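Local structure of inactive glucansucrase (Lactobacillus reuteri, 5JBD) at residues Phe196-Ser201 against Asn215-Asn220; Ser387-His392 against Ala451-Asn456; Leu398-Ile403 against Asp412-Ala417; Asp711-Gly716 against Glu798-Lys803. The protein is an inactive glucansucrase of glycoside hydrolase family 70, with a calcium ion and a fold built around a TIM-type barrel. All blocks are in the same frame, centred on the assembly; numbering follows the deposited sequence.

Contact 1 (Phe196-Ser201 against Asn215-Asn220); sequences FVNNNS and NYRLMN
Phe196 meets Arg217 with its backbone and CB rather than with its ring. Its carbonyl O lies over one face of the Arg217 guanidinium and is 3.3 Å from Arg217 CD. Arg217 NE is close as well, but the angle is too poor for a hydrogen bond. Phe196 CB sits 3.5 Å above the guanidinium plane, toward the rim, and Arg217 NH2 lies at the edge of the Phe196 ring. Val197 points the other way, onto Thr763 of strand 758-767. At Asn198 a water joins the two side chains. It gives a weak bond to Asn198 OD1 (2.9 Å) and accepts from Arg217 NH1 (3.1 Å), in the plane of the guanidinium. The amide and guanidinium planes are 62° apart, and Asn198 OD1 also accepts from Ser214 N. Asn199 OD1 then closes an Asx turn with Ser201 N (3.2 Å). Arg217 points toward the strand, and its chain, extended from CG to NE, carries the guanidinium there. Its NE bonds Gln841 O, and NH2 bonds Ala212 O and Ala838 O. The guanidinium is thus satisfied largely by neutral backbone carbonyls, which ties the loop to the antiparallel sheet and probably helps to stabilise the positive charge.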
loop_
_atom_site.group_PDB
_atom_site.type_symbol
_atom_site.label_atom_id
_atom_site.label_comp_id
_atom_site.label_asym_id
_atom_site.label_seq_id
_atom_site.Cartn_x
_atom_site.Cartn_y
_atom_site.Cartn_z
ATOM N N PHE A 196 -3.138 17.473 10.663
ATOM C CA PHE A 196 -2.391 18.182 11.710
ATOM C C PHE A 196 -2.243 19.644 11.300
ATOM O O PHE A 196 -1.746 19.943 10.194
ATOM C CB PHE A 196 -0.998 17.574 11.904
ATOM C CG PHE A 196 -0.994 16.107 12.252
ATOM C CD1 PHE A 196 -2.067 15.494 12.885
ATOM C CD2 PHE A 196 0.118 15.338 11.953
ATOM C CE1 PHE A 196 -2.031 14.155 13.208
ATOM C CE2 PHE A 196 0.164 13.988 12.279
ATOM C CZ PHE A 196 -0.916 13.396 12.903
ATOM N N VAL A 197 -2.681 20.547 12.183
ATOM C CA VAL A 197 -2.660 21.993 11.908
ATOM C C VAL A 197 -1.813 22.725 12.927
ATOM O O VAL A 197 -1.540 22.199 14.017
ATOM C CB VAL A 197 -4.073 22.630 11.860
ATOM C CG1 VAL A 197 -4.966 21.910 10.844
ATOM C CG2 VAL A 197 -4.729 22.707 13.237
ATOM N N ASN A 198 -1.408 23.935 12.560
ATOM C CA ASN A 198 -0.583 24.777 13.420
ATOM C C ASN A 198 -1.382 25.307 14.605
ATOM O O ASN A 198 -2.570 25.602 14.493
ATOM C CB ASN A 198 0.036 25.951 12.640
ATOM C CG ASN A 198 1.130 25.513 11.681
ATOM O OD1 ASN A 198 1.541 24.353 11.662
ATOM N ND2 ASN A 198 1.603 26.449 10.864
ATOM N N ASN A 199 -0.712 25.401 15.744
ATOM C CA ASN A 199 -1.334 25.906 16.955
ATOM C C ASN A 199 -0.268 26.405 17.931
ATOM O O ASN A 199 0.290 25.626 18.720
ATOM C CB ASN A 199 -2.217 24.834 17.609
ATOM C CG ASN A 199 -2.924 25.348 18.854
ATOM O OD1 ASN A 199 -2.923 26.556 19.130
ATOM N ND2 ASN A 199 -3.524 24.438 19.616
ATOM N N ASN A 200 -0.008 27.706 17.862
ATOM C CA ASN A 200 0.897 28.374 18.773
ATOM C C ASN A 200 0.123 29.372 19.649
ATOM O O ASN A 200 0.624 30.447 19.956
ATOM C CB ASN A 200 2.019 29.068 17.979
ATOM C CG ASN A 200 3.173 29.544 18.868
ATOM O OD1 ASN A 200 3.461 28.967 19.926
ATOM N ND2 ASN A 200 3.842 30.610 18.430
ATOM N N SER A 201 -1.086 28.995 20.071
ATOM C CA SER A 201 -1.946 29.893 20.839
ATOM C C SER A 201 -1.455 30.062 22.288
ATOM O O SER A 201 -0.798 29.178 22.840
ATOM C CB SER A 201 -3.387 29.385 20.854
ATOM O OG SER A 201 -4.221 30.196 21.662
ATOM N N ASN A 215 5.614 25.160 8.300
ATOM C CA ASN A 215 5.428 26.135 7.223
ATOM C C ASN A 215 5.111 25.444 5.883
ATOM O O ASN A 215 4.945 26.129 4.894
ATOM C CB ASN A 215 6.689 26.986 7.059
ATOM C CG ASN A 215 6.938 27.899 8.243
ATOM O OD1 ASN A 215 8.063 27.996 8.719
ATOM N ND2 ASN A 215 5.889 28.555 8.741
ATOM N N TYR A 216 5.060 24.113 5.859
ATOM C CA TYR A 216 4.852 23.359 4.632
ATOM C C TYR A 216 3.474 22.701 4.653
ATOM O O TYR A 216 2.474 23.417 4.643
ATOM C CB TYR A 216 6.049 22.431 4.395
ATOM C CG TYR A 216 7.265 23.287 4.129
ATOM C CD1 TYR A 216 7.472 23.844 2.872
ATOM C CD2 TYR A 216 8.154 23.623 5.153
ATOM C CE1 TYR A 216 8.545 24.685 2.625
ATOM C CE2 TYR A 216 9.248 24.460 4.912
ATOM C CZ TYR A 216 9.432 24.993 3.647
ATOM O OH TYR A 216 10.505 25.823 3.376
ATOM N N ARG A 217 3.396 21.378 4.724
ATOM C CA ARG A 217 2.122 20.682 4.601
ATOM C C ARG A 217 1.331 21.138 3.356
ATOM O O ARG A 217 0.119 21.372 3.430
ATOM C CB ARG A 217 1.274 20.811 5.894
ATOM C CG ARG A 217 1.896 20.142 7.130
ATOM C CD ARG A 217 0.902 19.961 8.285
ATOM N NE ARG A 217 1.504 19.256 9.425
ATOM C CZ ARG A 217 1.791 19.775 10.638
ATOM N NH1 ARG A 217 1.503 21.037 10.966
ATOM N NH2 ARG A 217 2.364 18.999 11.555
ATOM N N LEU A 218 2.020 21.283 2.226
ATOM C CA LEU A 218 1.339 21.597 0.963
ATOM C C LEU A 218 0.667 20.304 0.548
ATOM O O LEU A 218 1.344 19.343 0.200
ATOM C CB LEU A 218 2.314 22.074 -0.108
ATOM C CG LEU A 218 3.137 23.321 0.232
ATOM C CD1 LEU A 218 3.953 23.780 -0.968
ATOM C CD2 LEU A 218 2.284 24.471 0.759
ATOM N N MET A 219 -0.654 20.244 0.682
ATOM C CA MET A 219 -1.391 19.004 0.416
ATOM C C MET A 219 -1.973 19.007 -1.000
ATOM O O MET A 219 -2.271 20.048 -1.547
ATOM C CB MET A 219 -2.508 18.807 1.434
ATOM C CG MET A 219 -1.975 18.605 2.845
ATOM S SD MET A 219 -3.273 18.203 4.002
ATOM C CE MET A 219 -3.724 16.552 3.559
ATOM N N ASN A 220 -2.090 17.821 -1.569
ATOM C CA ASN A 220 -2.725 17.601 -2.866
ATOM C C ASN A 220 -1.919 18.203 -4.023
ATOM O O ASN A 220 -2.476 18.479 -5.082
ATOM C CB ASN A 220 -4.182 18.124 -2.879
ATOM C CG ASN A 220 -4.985 17.660 -1.676
ATOM O OD1 ASN A 220 -5.238 16.471 -1.487
ATOM N ND2 ASN A 220 -5.380 18.606 -0.846
HETATM O O HOH W 1 0.685 23.337 9.106
#

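Contact 2 (Ser387-His392 against Ala451-Asn456); sequences SFVTNH and AILLSN
Phe388 touches Leu453 through its backbone, while its side chain sets off away from the helix. One face of the ring carries Asn391 ND2, 3.3 Å above the plane and toward the rim, and Thr390 N lies at the edge, in plane. The Phe388 ring also stacks with Phe346. Asn391 is the N-cap of helix 392-406: its OD1 accepts from Gln394 N, and its ND2 bonds Tyr323 OH.

On the other side of the strand, Leu453 carries the contact. Its CG is anti to the backbone N (chi1 -165°), which carries the branch toward the strand, where both methyls meet its backbone. Leu453 CD1 lies 3.4 Å from Ser387 OG and 3.5 Å from Phe388 N. Leu453 CD2 lies 4.0 Å from Phe388 CA. Val389 CG2 closes the apolar patch at 3.9 Å from Leu453 CB, and Leu349 of helix 343-354 also covers Val389.

Ser387 OG has its own polar partner in Thr459 OG1. A water 3.0 Å from Ser387 OG also accepts from Asn456 ND2, so it bridges the strand to Asn456, just after helix 446-455. Ser455 OG donates to Ala451 O (2.7 Å), in the carbonyl plane and on a lone pair.

Strand 385-388 belongs to the parallel barrel sheet, and helix 446-455 leads to the adjacent strand 460-464. The contact is the usual helix-on-strand packing of such a barrel. One leucine makes the direct fit, and the buried hydroxyl beside it is satisfied by Thr459 and water.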
loop_
_atom_site.group_PDB
_atom_site.type_symbol
_atom_site.label_atom_id
_atom_site.label_comp_id
_atom_site.label_asym_id
_atom_site.label_seq_id
_atom_site.Cartn_x
_atom_site.Cartn_y
_atom_site.Cartn_z
ATOM N N SER A 387 2.031 -2.363 -17.720
ATOM C CA SER A 387 0.645 -2.827 -17.754
ATOM C C SER A 387 0.573 -4.169 -17.056
ATOM O O SER A 387 1.590 -4.847 -16.895
ATOM C CB SER A 387 0.131 -2.930 -19.209
ATOM O OG SER A 387 0.987 -3.748 -20.003
ATOM N N PHE A 388 -0.632 -4.574 -16.690
ATOM C CA PHE A 388 -0.816 -5.807 -15.942
ATOM C C PHE A 388 -2.204 -6.403 -16.137
ATOM O O PHE A 388 -3.168 -5.687 -16.434
ATOM C CB PHE A 388 -0.582 -5.521 -14.439
ATOM C CG PHE A 388 -1.525 -4.498 -13.884
ATOM C CD1 PHE A 388 -1.293 -3.141 -14.098
ATOM C CD2 PHE A 388 -2.684 -4.883 -13.238
ATOM C CE1 PHE A 388 -2.175 -2.183 -13.628
ATOM C CE2 PHE A 388 -3.583 -3.932 -12.771
ATOM C CZ PHE A 388 -3.319 -2.588 -12.954
ATOM N N VAL A 389 -2.283 -7.722 -15.917
ATOM C CA VAL A 389 -3.536 -8.484 -15.785
ATOM C C VAL A 389 -3.990 -8.523 -14.318
ATOM O O VAL A 389 -5.192 -8.443 -14.027
ATOM C CB VAL A 389 -3.354 -9.927 -16.319
ATOM C CG1 VAL A 389 -4.548 -10.826 -15.982
ATOM C CG2 VAL A 389 -3.127 -9.906 -17.840
ATOM N N THR A 390 -3.031 -8.686 -13.399
ATOM C CA THR A 390 -3.333 -8.694 -11.962
ATOM C C THR A 390 -2.214 -8.013 -11.181
ATOM O O THR A 390 -1.062 -8.037 -11.602
ATOM C CB THR A 390 -3.495 -10.144 -11.421
ATOM O OG1 THR A 390 -4.142 -10.986 -12.391
ATOM C CG2 THR A 390 -4.307 -10.153 -10.118
ATOM N N ASN A 391 -2.557 -7.404 -10.053
ATOM C CA ASN A 391 -1.571 -7.072 -9.030
ATOM C C ASN A 391 -2.125 -7.408 -7.639
ATOM O O ASN A 391 -3.280 -7.846 -7.495
ATOM C CB ASN A 391 -1.093 -5.614 -9.155
ATOM C CG ASN A 391 -2.196 -4.600 -8.914
ATOM O OD1 ASN A 391 -3.025 -4.755 -8.014
ATOM N ND2 ASN A 391 -2.201 -3.537 -9.724
ATOM N N HIS A 392 -1.301 -7.227 -6.618
ATOM C CA HIS A 392 -1.672 -7.615 -5.234
ATOM C C HIS A 392 -2.947 -6.915 -4.729
ATOM O O HIS A 392 -3.757 -7.528 -4.029
ATOM C CB HIS A 392 -0.508 -7.361 -4.261
ATOM C CG HIS A 392 -0.135 -5.922 -4.135
ATOM N ND1 HIS A 392 0.713 -5.289 -5.022
ATOM C CD2 HIS A 392 -0.531 -4.974 -3.257
ATOM C CE1 HIS A 392 0.842 -4.025 -4.678
ATOM N NE2 HIS A 392 0.102 -3.806 -3.607
ATOM N N ALA A 451 -2.353 -13.413 -22.877
ATOM C CA ALA A 451 -1.935 -13.493 -24.284
ATOM C C ALA A 451 -1.933 -12.108 -24.941
ATOM O O ALA A 451 -1.027 -11.796 -25.724
ATOM C CB ALA A 451 -2.823 -14.439 -25.062
ATOM N N ILE A 452 -2.929 -11.289 -24.603
ATOM C CA ILE A 452 -2.985 -9.901 -25.051
ATOM C C ILE A 452 -1.869 -9.081 -24.395
ATOM O O ILE A 452 -1.085 -8.418 -25.093
ATOM C CB ILE A 452 -4.381 -9.260 -24.762
ATOM C CG1 ILE A 452 -5.488 -9.922 -25.603
ATOM C CG2 ILE A 452 -4.358 -7.746 -24.963
ATOM C CD1 ILE A 452 -5.420 -9.648 -27.102
ATOM N N LEU A 453 -1.787 -9.142 -23.057
ATOM C CA LEU A 453 -0.776 -8.397 -22.317
ATOM C C LEU A 453 0.651 -8.665 -22.835
ATOM O O LEU A 453 1.432 -7.733 -23.031
ATOM C CB LEU A 453 -0.828 -8.720 -20.819
ATOM C CG LEU A 453 -0.046 -7.706 -19.953
ATOM C CD1 LEU A 453 -0.934 -6.535 -19.579
ATOM C CD2 LEU A 453 0.508 -8.363 -18.695
ATOM N N LEU A 454 0.976 -9.926 -23.059
ATOM C CA LEU A 454 2.341 -10.314 -23.402
ATOM C C LEU A 454 2.710 -10.143 -24.876
ATOM O O LEU A 454 3.887 -10.249 -25.226
ATOM C CB LEU A 454 2.602 -11.744 -22.937
ATOM C CG LEU A 454 2.557 -11.904 -21.396
ATOM C CD1 LEU A 454 2.543 -13.374 -21.006
ATOM C CD2 LEU A 454 3.724 -11.198 -20.714
ATOM N N SER A 455 1.723 -9.925 -25.739
ATOM C CA SER A 455 1.967 -9.653 -27.164
ATOM C C SER A 455 1.852 -8.165 -27.503
ATOM O O SER A 455 2.245 -7.764 -28.597
ATOM C CB SER A 455 1.018 -10.482 -28.045
ATOM O OG SER A 455 -0.347 -10.199 -27.774
ATOM N N ASN A 456 1.324 -7.348 -26.584
ATOM C CA ASN A 456 1.154 -5.908 -26.849
ATOM C C ASN A 456 2.490 -5.162 -27.046
ATOM O O ASN A 456 3.445 -5.370 -26.293
ATOM C CB ASN A 456 0.361 -5.232 -25.712
ATOM C CG ASN A 456 -1.149 -5.276 -25.921
ATOM O OD1 ASN A 456 -1.663 -5.665 -26.978
ATOM N ND2 ASN A 456 -1.872 -4.817 -24.913
HETATM O O HOH W 2 -0.714 -3.502 -22.495
#

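Contact 3 (Leu398-Ile403 against Asp412-Ala417); sequences LINRLI and DIMGSA
Ile403 and Ile413 make the tight apolar part of the contact. Ile403 CG2 and Ile413 CD1 are 3.5 Å apart, closer than usual for two carbons. The same Ile413 methyl lies 3.6 Å from Ile403 O, so it is pressed against the helix backbone too. Ile413 extends fully to get there, with CG1 anti to the backbone N and chi2 also near 180°. Ile403 CG2 is shared, since Met414 CE approaches it at 3.7 Å. All these side chains are buried.

A second kind of contact sets sulfur against an amide. Met414 SD lies 3.5 Å from Asn400 CG, and Asn400 CB, OD1 and ND2 are all only slightly farther off. The sulfur is therefore centred on the amide carbon rather than on either polar atom. Met414 is bent at chi2 (-70°) and chi3 (113°), which folds its end back between Asn400 and Ile403. Asn400 ND2 has a polar partner of its own in Lys185 O.

Hydrogen bonds shape the loop but do not cross the contact. Asp412 O accepts from Gly415 N (2.9 Å), closing a type I turn, and from Ala417 N (3.1 Å). Met414 O is held by Arg702 NH2.

The contact folds the loop back on helix 392-406, which follows barrel strand 385-388. Helix 420-434 comes next in the chain and packs on the same helix: its Tyr422 covers Ile403, and Trp427 covers Ile399.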
loop_
_atom_site.group_PDB
_atom_site.type_symbol
_atom_site.label_atom_id
_atom_site.label_comp_id
_atom_site.label_asym_id
_atom_site.label_seq_id
_atom_site.Cartn_x
_atom_site.Cartn_y
_atom_site.Cartn_z
ATOM N N LEU A 398 -10.936 -8.376 -4.775
ATOM C CA LEU A 398 -11.790 -9.534 -5.034
ATOM C C LEU A 398 -12.083 -10.323 -3.751
ATOM O O LEU A 398 -13.230 -10.706 -3.491
ATOM C CB LEU A 398 -11.116 -10.438 -6.071
ATOM C CG LEU A 398 -11.926 -11.494 -6.831
ATOM C CD1 LEU A 398 -11.263 -11.776 -8.175
ATOM C CD2 LEU A 398 -12.078 -12.786 -6.035
ATOM N N ILE A 399 -11.043 -10.545 -2.953
ATOM C CA ILE A 399 -11.184 -11.289 -1.696
ATOM C C ILE A 399 -12.027 -10.501 -0.685
ATOM O O ILE A 399 -12.875 -11.081 -0.025
ATOM C CB ILE A 399 -9.799 -11.682 -1.122
ATOM C CG1 ILE A 399 -9.100 -12.703 -2.032
ATOM C CG2 ILE A 399 -9.896 -12.215 0.312
ATOM C CD1 ILE A 399 -9.681 -14.098 -2.040
ATOM N N ASN A 400 -11.804 -9.192 -0.566
ATOM C CA ASN A 400 -12.633 -8.369 0.313
ATOM C C ASN A 400 -14.097 -8.285 -0.132
ATOM O O ASN A 400 -14.993 -8.248 0.725
ATOM C CB ASN A 400 -12.049 -6.968 0.468
ATOM C CG ASN A 400 -10.811 -6.932 1.371
ATOM O OD1 ASN A 400 -10.568 -7.845 2.167
ATOM N ND2 ASN A 400 -10.037 -5.858 1.258
ATOM N N ARG A 401 -14.338 -8.239 -1.450
ATOM C CA ARG A 401 -15.709 -8.325 -1.995
ATOM C C ARG A 401 -16.382 -9.593 -1.460
ATOM O O ARG A 401 -17.489 -9.545 -0.936
ATOM C CB ARG A 401 -15.762 -8.300 -3.566
ATOM C CG ARG A 401 -16.285 -6.980 -4.135
ATOM C CD ARG A 401 -17.049 -7.107 -5.479
ATOM N NE ARG A 401 -17.069 -5.845 -6.232
ATOM C CZ ARG A 401 -17.716 -4.716 -5.896
ATOM N NH1 ARG A 401 -18.421 -4.614 -4.770
ATOM N NH2 ARG A 401 -17.640 -3.650 -6.695
ATOM N N LEU A 402 -15.670 -10.710 -1.563
ATOM C CA LEU A 402 -16.158 -12.009 -1.099
ATOM C C LEU A 402 -16.384 -12.028 0.425
ATOM O O LEU A 402 -17.393 -12.561 0.883
ATOM C CB LEU A 402 -15.195 -13.110 -1.557
ATOM C CG LEU A 402 -15.551 -14.600 -1.540
ATOM C CD1 LEU A 402 -16.981 -14.876 -1.983
ATOM C CD2 LEU A 402 -14.560 -15.354 -2.422
ATOM N N ILE A 403 -15.485 -11.413 1.198
ATOM C CA ILE A 403 -15.661 -11.287 2.658
ATOM C C ILE A 403 -16.939 -10.504 2.982
ATOM O O ILE A 403 -17.745 -10.930 3.818
ATOM C CB ILE A 403 -14.437 -10.620 3.347
ATOM C CG1 ILE A 403 -13.229 -11.566 3.336
ATOM C CG2 ILE A 403 -14.750 -10.231 4.791
ATOM C CD1 ILE A 403 -11.922 -10.923 3.778
ATOM N N ASP A 412 -18.640 -2.513 10.003
ATOM C CA ASP A 412 -17.207 -2.346 10.326
ATOM C C ASP A 412 -16.360 -3.603 10.012
ATOM O O ASP A 412 -15.241 -3.767 10.507
ATOM C CB ASP A 412 -17.038 -1.813 11.781
ATOM C CG ASP A 412 -17.834 -2.628 12.801
ATOM O OD1 ASP A 412 -18.712 -3.424 12.390
ATOM O OD2 ASP A 412 -17.594 -2.461 14.015
ATOM N N ILE A 413 -16.893 -4.478 9.164
ATOM C CA ILE A 413 -16.179 -5.671 8.686
ATOM C C ILE A 413 -14.810 -5.419 8.030
ATOM O O ILE A 413 -13.949 -6.293 8.085
ATOM C CB ILE A 413 -17.078 -6.511 7.741
ATOM C CG1 ILE A 413 -16.464 -7.899 7.522
ATOM C CG2 ILE A 413 -17.330 -5.773 6.424
ATOM C CD1 ILE A 413 -17.315 -8.837 6.713
ATOM N N MET A 414 -14.630 -4.265 7.384
ATOM C CA MET A 414 -13.331 -3.889 6.801
ATOM C C MET A 414 -12.482 -3.034 7.747
ATOM O O MET A 414 -11.349 -2.702 7.410
ATOM C CB MET A 414 -13.513 -3.171 5.451
ATOM C CG MET A 414 -13.967 -4.079 4.323
ATOM S SD MET A 414 -12.707 -5.249 3.768
ATOM C CE MET A 414 -13.412 -6.827 4.272
ATOM N N GLY A 415 -13.030 -2.684 8.916
ATOM C CA GLY A 415 -12.288 -2.015 9.982
ATOM C C GLY A 415 -12.058 -2.971 11.149
ATOM O O GLY A 415 -11.587 -4.102 10.962
ATOM N N SER A 416 -12.422 -2.527 12.349
ATOM C CA SER A 416 -12.086 -3.245 13.590
ATOM C C SER A 416 -12.775 -4.610 13.770
ATOM O O SER A 416 -12.315 -5.416 14.576
ATOM C CB SER A 416 -12.360 -2.353 14.800
ATOM O OG SER A 416 -13.727 -2.058 14.911
ATOM N N ALA A 417 -13.844 -4.886 13.017
ATOM C CA ALA A 417 -14.520 -6.198 13.075
ATOM C C ALA A 417 -13.998 -7.209 12.037
ATOM O O ALA A 417 -14.540 -8.314 11.922
ATOM C CB ALA A 417 -16.029 -6.019 12.942
#

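Contact 4 (Asp711-Gly716 against Glu798-Lys803); sequences DRYNLG and ETYGGK
Tyr713, which packs on Tyr800, gives its backbone N-H to Asp711 OD1 at 3.0 Å. The bond comes from the anti side, 17° out of the carboxylate plane. Asn714 N reaches the same oxygen at 3.1 Å, from above that plane. Both together form an Asx motif. Asp711 OD2 bonds Gly796 N near the start of helix 794-800, so one carboxylate holds its own turn and joins it to the helix.

Across the contact, Tyr800 CB stands over one face of the Tyr713 ring. This CH-pi contact is 3.7 Å from Tyr800 CB to the ring centroid, 26° off the normal. The closest pair is Tyr713 CD2 and Tyr800 CB, at 3.4 Å. The two rings are nearly parallel, with planes at 18°, but slid apart so that they barely overlap. Their centroids are 6.0 Å apart.

Tyr713 OH is bonded to Glu254 OE2 and to Asn257 ND2, both on helix 249-263. Asn257 ND2 also donates to Tyr800 O. After Tyr800 the chain leaves the helix in a type II turn closed by Lys803 N and Tyr800 O (3.0 Å). Tyr713 therefore joins two chemistries: its face takes a CH group from the helix end, while its hydroxyl bonds Glu254 and Asn257.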
loop_
_atom_site.group_PDB
_atom_site.type_symbol
_atom_site.label_atom_id
_atom_site.label_comp_id
_atom_site.label_asym_id
_atom_site.label_seq_id
_atom_site.Cartn_x
_atom_site.Cartn_y
_atom_site.Cartn_z
ATOM N N ASP A 711 9.877 0.892 10.435
ATOM C CA ASP A 711 11.303 1.193 10.248
ATOM C C ASP A 711 11.678 1.048 8.765
ATOM O O ASP A 711 11.681 -0.056 8.232
ATOM C CB ASP A 711 12.170 0.263 11.135
ATOM C CG ASP A 711 13.629 0.704 11.230
ATOM O OD1 ASP A 711 14.186 1.264 10.249
ATOM O OD2 ASP A 711 14.249 0.498 12.310
ATOM N N ARG A 712 12.001 2.176 8.132
ATOM C CA ARG A 712 12.295 2.248 6.691
ATOM C C ARG A 712 13.674 1.705 6.307
ATOM O O ARG A 712 13.928 1.450 5.127
ATOM C CB ARG A 712 12.229 3.693 6.209
ATOM C CG ARG A 712 10.837 4.293 6.127
ATOM C CD ARG A 712 10.968 5.714 5.605
ATOM N NE ARG A 712 9.708 6.321 5.194
ATOM C CZ ARG A 712 9.609 7.499 4.566
ATOM N NH1 ARG A 712 10.692 8.220 4.279
ATOM N NH2 ARG A 712 8.412 7.955 4.227
ATOM N N TYR A 713 14.557 1.533 7.288
ATOM C CA TYR A 713 15.918 1.070 7.029
ATOM C C TYR A 713 16.227 -0.341 7.508
ATOM O O TYR A 713 17.192 -0.925 7.031
ATOM C CB TYR A 713 16.921 2.053 7.636
ATOM C CG TYR A 713 16.914 3.387 6.933
ATOM C CD1 TYR A 713 16.050 4.410 7.330
ATOM C CD2 TYR A 713 17.753 3.629 5.852
ATOM C CE1 TYR A 713 16.038 5.633 6.670
ATOM C CE2 TYR A 713 17.746 4.857 5.194
ATOM C CZ TYR A 713 16.890 5.853 5.607
ATOM O OH TYR A 713 16.903 7.056 4.931
ATOM N N ASN A 714 15.450 -0.877 8.445
ATOM C CA ASN A 714 15.663 -2.240 8.925
ATOM C C ASN A 714 14.858 -3.159 8.020
ATOM O O ASN A 714 13.638 -3.230 8.142
ATOM C CB ASN A 714 15.222 -2.363 10.401
ATOM C CG ASN A 714 15.515 -3.729 11.010
ATOM O OD1 ASN A 714 15.614 -4.745 10.318
ATOM N ND2 ASN A 714 15.683 -3.750 12.329
ATOM N N LEU A 715 15.544 -3.895 7.143
ATOM C CA LEU A 715 14.886 -4.873 6.259
ATOM C C LEU A 715 14.918 -6.314 6.801
ATOM O O LEU A 715 14.848 -7.280 6.038
ATOM C CB LEU A 715 15.441 -4.803 4.818
ATOM C CG LEU A 715 15.128 -3.591 3.896
ATOM C CD1 LEU A 715 14.889 -2.323 4.677
ATOM C CD2 LEU A 715 16.095 -3.325 2.736
ATOM N N GLY A 716 14.995 -6.443 8.127
ATOM C CA GLY A 716 14.951 -7.725 8.803
ATOM C C GLY A 716 16.333 -8.209 9.222
ATOM O O GLY A 716 17.338 -7.901 8.574
ATOM N N GLU A 798 17.333 6.017 13.357
ATOM C CA GLU A 798 18.366 6.649 14.187
ATOM C C GLU A 798 19.726 6.515 13.539
ATOM O O GLU A 798 20.441 7.488 13.426
ATOM C CB GLU A 798 18.433 6.045 15.604
ATOM C CG GLU A 798 17.230 6.348 16.490
ATOM C CD GLU A 798 17.212 7.747 17.082
ATOM O OE1 GLU A 798 18.164 8.543 16.849
ATOM O OE2 GLU A 798 16.204 8.060 17.772
ATOM N N THR A 799 20.068 5.312 13.098
ATOM C CA THR A 799 21.386 5.050 12.526
ATOM C C THR A 799 21.550 5.611 11.105
ATOM O O THR A 799 22.572 6.219 10.800
ATOM C CB THR A 799 21.697 3.536 12.533
ATOM O OG1 THR A 799 21.667 3.059 13.877
ATOM C CG2 THR A 799 23.078 3.238 11.941
ATOM N N TYR A 800 20.555 5.400 10.245
ATOM C CA TYR A 800 20.706 5.660 8.804
ATOM C C TYR A 800 20.059 6.945 8.297
ATOM O O TYR A 800 20.383 7.407 7.194
ATOM C CB TYR A 800 20.182 4.452 8.020
ATOM C CG TYR A 800 20.977 3.209 8.334
ATOM C CD1 TYR A 800 22.201 3.003 7.742
ATOM C CD2 TYR A 800 20.519 2.255 9.255
ATOM C CE1 TYR A 800 22.957 1.873 8.038
ATOM C CE2 TYR A 800 21.269 1.120 9.565
ATOM C CZ TYR A 800 22.490 0.940 8.949
ATOM O OH TYR A 800 23.251 -0.161 9.226
ATOM N N GLY A 801 19.162 7.521 9.089
ATOM C CA GLY A 801 18.433 8.705 8.682
ATOM C C GLY A 801 19.391 9.848 8.442
ATOM O O GLY A 801 20.135 10.247 9.348
ATOM N N GLY A 802 19.414 10.344 7.207
ATOM C CA GLY A 802 20.316 11.424 6.833
ATOM C C GLY A 802 21.796 11.093 6.770
ATOM O O GLY A 802 22.608 11.979 6.495
ATOM N N LYS A 803 22.163 9.829 6.972
ATOM C CA LYS A 803 23.574 9.444 7.095
ATOM C C LYS A 803 24.423 9.775 5.851
ATOM O O LYS A 803 25.590 10.134 5.971
ATOM C CB LYS A 803 23.676 7.949 7.431
ATOM C CG LYS A 803 25.093 7.429 7.617
ATOM C CD LYS A 803 25.062 5.950 7.962
ATOM C CE LYS A 803 26.449 5.406 8.148
ATOM N NZ LYS A 803 26.479 3.963 8.494
#

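Contacts 2 and 3 lie in the barrel part of the chain and use consecutive elements, since strand 385-388 leads into helix 392-406. Contact 2 packs a strand against a helix; contact 3 packs a helix against a loop. Both are buried and mainly apolar, with a bridging water beside contact 2. Contact 1 is the partly exposed one, where an inner strand of an antiparallel sheet runs out into a loop, and works through a charged side chain, carbonyls and water. Contact 4 is buried again but aromatic, with a carboxylate bracing its loop. Contacts 2 and 3 come within about 7 Å at their nearest atoms, while the centres of contacts 1 and 2 are about 42 Å apart.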